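Local coordinates for DNA/pantothenate metabolism flavoprotein (Streptomyces sparsogenes DSM 40356, PDB 7CFU) that probably catalyses the FMN-dependent oxidative decarboxylation of a cysteine residue in a peptide substrate during natural-product biosynthesis, at residues L19-L24 / V48-E52. Sequence-based numbering, arbitrary orientation.
Sequences LAQVRL and VGVQE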
ATOM      1  N   LEU A  19      13.601  26.668  39.333  1.00 72.49           N
ATOM      2  CA  LEU A  19      13.202  26.520  37.939  1.00 69.88           C
ATOM      3  C   LEU A  19      13.388  25.104  37.420  1.00 73.03           C
ATOM      4  O   LEU A  19      12.913  24.802  36.320  1.00 72.83           O
ATOM      5  CB  LEU A  19      13.982  27.488  37.047  1.00 67.19           C
ATOM      6  CG  LEU A  19      13.640  28.966  37.227  1.00 60.67           C
ATOM      7  CD1 LEU A  19      14.180  29.793  36.063  1.00 56.41           C
ATOM      8  CD2 LEU A  19      12.147  29.153  37.385  1.00 64.09           C
ATOM      9  N   ALA A  20      14.074  24.237  38.172  1.00 73.35           N
ATOM     10  CA  ALA A  20      14.363  22.888  37.703  1.00 72.37           C
ATOM     11  C   ALA A  20      13.158  21.963  37.780  1.00 70.66           C
ATOM     12  O   ALA A  20      13.155  20.917  37.120  1.00 74.52           O
ATOM     13  CB  ALA A  20      15.522  22.292  38.503  1.00 74.29           C
ATOM     14  N   GLN A  21      12.139  22.318  38.557  1.00 67.91           N
ATOM     15  CA  GLN A  21      10.922  21.525  38.657  1.00 65.58           C
ATOM     16  C   GLN A  21       9.771  22.103  37.840  1.00 61.99           C
ATOM     17  O   GLN A  21       8.674  21.537  37.857  1.00 59.28           O
ATOM     18  CB  GLN A  21      10.495  21.379  40.123  1.00 63.35           C
ATOM     19  CG  GLN A  21      11.502  20.655  41.015  1.00 73.88           C
ATOM     20  CD  GLN A  21      12.602  21.566  41.537  1.00 84.13           C
ATOM     21  OE1 GLN A  21      12.651  22.755  41.210  1.00 84.78           O
ATOM     22  NE2 GLN A  21      13.490  21.009  42.356  1.00 86.82           N
ATOM     23  N   VAL A  22       9.987  23.211  37.132  1.00 54.68           N
ATOM     24  CA  VAL A  22       8.940  23.763  36.282  1.00 53.24           C
ATOM     25  C   VAL A  22       8.788  22.880  35.051  1.00 48.66           C
ATOM     26  O   VAL A  22       9.769  22.582  34.353  1.00 53.29           O
ATOM     27  CB  VAL A  22       9.261  25.215  35.896  1.00 55.52           C
ATOM     28  CG1 VAL A  22       8.209  25.761  34.935  1.00 48.57           C
ATOM     29  CG2 VAL A  22       9.348  26.091  37.134  1.00 55.77           C
ATOM     30  N   ARG A  23       7.561  22.443  34.786  1.00 44.58           N
ATOM     31  CA  ARG A  23       7.279  21.574  33.648  1.00 43.90           C
ATOM     32  C   ARG A  23       6.956  22.449  32.441  1.00 45.22           C
ATOM     33  O   ARG A  23       5.925  23.134  32.411  1.00 40.54           O
ATOM     34  CB  ARG A  23       6.143  20.614  33.979  1.00 46.12           C
ATOM     35  CG  ARG A  23       6.516  19.657  35.102  1.00 47.99           C
ATOM     36  CD  ARG A  23       5.363  18.808  35.588  1.00 44.00           C
ATOM     37  NE  ARG A  23       4.233  19.587  36.077  1.00 47.69           N
ATOM     38  CZ  ARG A  23       3.124  19.049  36.582  1.00 58.56           C
ATOM     39  NH1 ARG A  23       3.009  17.727  36.673  1.00 53.15           N
ATOM     40  NH2 ARG A  23       2.131  19.831  36.999  1.00 57.80           N
ATOM     41  N   LEU A  24       7.846  22.445  31.453  1.00 40.96           N
ATOM     42  CA  LEU A  24       7.710  23.302  30.282  1.00 42.67           C
ATOM     43  C   LEU A  24       7.150  22.495  29.116  1.00 37.81           C
ATOM     44  O   LEU A  24       7.786  21.541  28.654  1.00 39.26           O
ATOM     45  CB  LEU A  24       9.058  23.925  29.915  1.00 41.71           C
ATOM     46  CG  LEU A  24       9.153  24.703  28.610  1.00 36.94           C
ATOM     47  CD1 LEU A  24       8.214  25.894  28.647  1.00 42.82           C
ATOM     48  CD2 LEU A  24      10.577  25.171  28.407  1.00 40.88           C
ATOM     49  N   VAL A  48      19.217  28.093  31.493  1.00 59.08           N
ATOM     50  CA  VAL A  48      18.105  28.366  32.399  1.00 58.55           C
ATOM     51  C   VAL A  48      17.963  27.281  33.459  1.00 53.67           C
ATOM     52  O   VAL A  48      17.531  27.562  34.581  1.00 62.28           O
ATOM     53  CB  VAL A  48      16.807  28.530  31.594  1.00 54.16           C
ATOM     54  CG1 VAL A  48      15.662  28.935  32.500  1.00 56.86           C
ATOM     55  CG2 VAL A  48      17.008  29.543  30.496  1.00 55.63           C
ATOM     56  N   GLY A  49      18.317  26.040  33.133  1.00 54.98           N
ATOM     57  CA  GLY A  49      18.225  24.953  34.085  1.00 56.43           C
ATOM     58  C   GLY A  49      16.912  24.201  34.111  1.00 69.58           C
ATOM     59  O   GLY A  49      16.649  23.483  35.083  1.00 76.44           O
ATOM     60  N   VAL A  50      16.079  24.330  33.074  1.00 65.81           N
ATOM     61  CA  VAL A  50      14.842  23.560  33.018  1.00 60.02           C
ATOM     62  C   VAL A  50      15.170  22.096  32.766  1.00 55.84           C
ATOM     63  O   VAL A  50      16.059  21.765  31.970  1.00 57.00           O
ATOM     64  CB  VAL A  50      13.897  24.107  31.933  1.00 55.66           C
ATOM     65  CG1 VAL A  50      12.560  23.391  32.004  1.00 50.85           C
ATOM     66  CG2 VAL A  50      13.724  25.607  32.083  1.00 57.27           C
ATOM     67  N   GLN A  51      14.466  21.206  33.460  1.00 57.76           N
ATOM     68  CA  GLN A  51      14.741  19.778  33.364  1.00 66.90           C
ATOM     69  C   GLN A  51      13.671  18.968  32.650  1.00 61.40           C
ATOM     70  O   GLN A  51      14.013  18.075  31.880  1.00 66.59           O
ATOM     71  CB  GLN A  51      14.979  19.204  34.766  1.00 70.65           C
ATOM     72  CG  GLN A  51      16.237  19.772  35.406  1.00 79.54           C
ATOM     73  CD  GLN A  51      16.559  19.151  36.747  1.00 86.48           C
ATOM     74  OE1 GLN A  51      15.827  18.293  37.247  1.00 85.16           O
ATOM     75  NE2 GLN A  51      17.653  19.600  37.352  1.00 86.39           N
ATOM     76  N   GLU A  52      12.384  19.240  32.860  1.00 58.92           N
ATOM     77  CA  GLU A  52      11.322  18.466  32.217  1.00 61.51           C
ATOM     78  C   GLU A  52      10.724  19.307  31.088  1.00 53.69           C
ATOM     79  O   GLU A  52      10.042  20.307  31.341  1.00 57.94           O
ATOM     80  CB  GLU A  52      10.236  18.041  33.205  1.00 65.23           C
ATOM     81  CG  GLU A  52      10.697  17.061  34.275  1.00 70.94           C
ATOM     82  CD  GLU A  52       9.562  16.644  35.206  1.00 82.19           C
ATOM     83  OE1 GLU A  52       8.428  17.148  35.056  1.00 84.58           O
ATOM     84  OE2 GLU A  52       9.813  15.824  36.112  1.00 92.74           O
TER
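Leu24 and Glu52 join neighbouring parallel strands near their N-terminal ends, an example of a single backbone bond framed by side-chain contacts. Leu24 N donates to Glu52 O at 3.1 Å, with a nearly straight N-H...O angle of 167°. Beside this bond the side chains of Arg23 and Glu52 run next to each other and point the same way. The carboxylate meets the aliphatic part of the arginine, OE1 of Glu52 lying 3.2 Å from CG of Arg23, while the guanidinium is carried past it. The chain of Arg23 bends at chi3 (-58°), and its NE is salt-bridged to Asp100 instead; NE of Arg23 and OE1 of Glu52 stay 5.0 Å apart. On the buried side, Val50 places CG1 anti to its backbone N (chi1 -174°), which brings this methyl to 4.1 Å from CB of Leu24 and also against the carbonyl of Val22. Farther back, the extended side chain of Gln51 lies along Ala20, its NE2 3.6 Å from the alanine CB. Ala20 CA also makes a CA-H...O contact with Gly49 O (3.5 Å), and Leu19 CD1 meets Val48 CG1. Leu195 of helix 187-199 covers Val22, Val48 and Val50, and Leu44 of helix 37-48 packs on Leu24. That helix joins strands 23-28 and 52-57 in a beta-alpha-beta unit; strand 52-57 is the chain's outermost on its side, and strand 101-107 flanks strand 23-28 on the other.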